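PDB 3RNR: stage II sporulation E family protein from Thermanaerovibrio acidaminovorans, which is probably a PP2C-type protein phosphatase with an alpha-beta-alpha sandwich fold, though its function has not been established. Local coordinates for residues R31-S34 with A35-V39. Residues are numbered along the deposited sequence; the frame is centred on the assembly and turned at random.
Sequences RALS and ASVGV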
loop_
_atom_site.group_PDB
_atom_site.type_symbol
_atom_site.label_atom_id
_atom_site.label_comp_id
_atom_site.label_asym_id
_atom_site.label_seq_id
_atom_site.Cartn_x
_atom_site.Cartn_y
_atom_site.Cartn_z
ATOM N N ARG B 31 0.636 -6.467 12.005
ATOM C CA ARG B 31 -0.727 -6.990 11.992
ATOM C C ARG B 31 -1.705 -5.891 11.667
ATOM O O ARG B 31 -2.671 -6.106 10.942
ATOM C CB ARG B 31 -1.113 -7.600 13.342
ATOM C CG ARG B 31 -0.771 -9.065 13.442
ATOM C CD ARG B 31 0.597 -9.265 14.027
ATOM N NE ARG B 31 0.936 -10.677 14.035
ATOM C CZ ARG B 31 2.154 -11.143 13.798
ATOM N NH1 ARG B 31 3.152 -10.300 13.558
ATOM N NH2 ARG B 31 2.371 -12.453 13.808
ATOM N N ALA B 32 -1.464 -4.712 12.217
ATOM C CA ALA B 32 -2.356 -3.586 11.962
ATOM C C ALA B 32 -2.320 -3.169 10.492
ATOM O O ALA B 32 -3.348 -2.936 9.870
ATOM C CB ALA B 32 -2.003 -2.398 12.885
ATOM N N LEU B 33 -1.121 -3.052 9.939
ATOM C CA LEU B 33 -0.979 -2.623 8.559
ATOM C C LEU B 33 -1.627 -3.667 7.639
ATOM O O LEU B 33 -2.423 -3.332 6.783
ATOM C CB LEU B 33 0.512 -2.451 8.231
ATOM C CG LEU B 33 0.954 -1.990 6.837
ATOM C CD1 LEU B 33 0.660 -3.045 5.747
ATOM C CD2 LEU B 33 0.338 -0.635 6.497
ATOM N N SER B 34 -1.287 -4.938 7.834
ATOM C CA SER B 34 -1.797 -5.983 6.953
ATOM C C SER B 34 -3.320 -6.087 7.021
ATOM O O SER B 34 -3.984 -6.213 5.995
ATOM C CB SER B 34 -1.178 -7.338 7.295
ATOM O OG SER B 34 -1.650 -8.329 6.399
ATOM N N ALA B 35 -3.881 -6.044 8.226
ATOM C CA ALA B 35 -5.334 -6.129 8.349
ATOM C C ALA B 35 -6.024 -4.907 7.705
ATOM O O ALA B 35 -7.019 -5.043 6.988
ATOM C CB ALA B 35 -5.752 -6.290 9.809
ATOM N N SER B 36 -5.495 -3.716 7.952
ATOM C CA SER B 36 -6.121 -2.509 7.413
ATOM C C SER B 36 -6.090 -2.475 5.888
ATOM O O SER B 36 -7.071 -2.079 5.254
ATOM C CB SER B 36 -5.499 -1.235 8.008
ATOM O OG SER B 36 -4.126 -1.124 7.684
ATOM N N VAL B 37 -4.974 -2.900 5.294
ATOM C CA VAL B 37 -4.859 -2.923 3.832
ATOM C C VAL B 37 -5.790 -3.953 3.186
ATOM O O VAL B 37 -6.385 -3.692 2.144
ATOM C CB VAL B 37 -3.382 -3.142 3.363
ATOM C CG1 VAL B 37 -3.336 -3.481 1.868
ATOM C CG2 VAL B 37 -2.554 -1.892 3.651
ATOM N N GLY B 38 -5.930 -5.123 3.803
ATOM C CA GLY B 38 -6.890 -6.097 3.318
ATOM C C GLY B 38 -8.296 -5.522 3.215
ATOM O O GLY B 38 -9.004 -5.747 2.235
ATOM N N VAL B 39 -8.701 -4.764 4.227
ATOM C CA VAL B 39 -10.024 -4.140 4.231
ATOM C C VAL B 39 -10.107 -3.046 3.163
ATOM O O VAL B 39 -11.038 -3.014 2.364
ATOM C CB VAL B 39 -10.359 -3.529 5.619
ATOM C CG1 VAL B 39 -11.531 -2.554 5.512
ATOM C CG2 VAL B 39 -10.680 -4.640 6.625
#
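Ala35 N to Arg31 O (3.0 Å), Ser36 N to Ala32 O (3.0 Å), Val37 N to Leu33 O (3.0 Å) and Gly38 N to Ser34 O (3.1 Å) form four consecutive hydrogen bonds, N-H of residue i+4 to O of residue i, evidence of continuous alpha helix over about two turns. All four are close to straight, with N-H...O angles of 160° to 165°.

Ser36, buried, was modelled in two conformers. In one, its hydroxyl turns back onto the carbonyls of the preceding turn: with chi1 at 62°, OG sits between its own backbone N and carbonyl carbon, 2.9 Å from both Ala32 O and Leu33 O. Either carbonyl could take the proton, and the placement is tentative.

Apolar contact is confined to Leu33 and Val37, one turn apart and side by side, where Leu33 CD1 meets Val37 CG2 at 4.0 Å. Val37 CG2, anti to Val37's own carbonyl carbon and beside its backbone N, also lies 3.4 Å from Leu33 O.

Helices 25-41 and 46-63 form a layer on the antiparallel sheet, consistent with a PP2C-like sandwich: Ala32, Leu33, Ser36 and Val37 meet strand 10-18, Ala32 and Ala35 alanines of helix 46-63. Val37 also packs on Val37 of the second subunit.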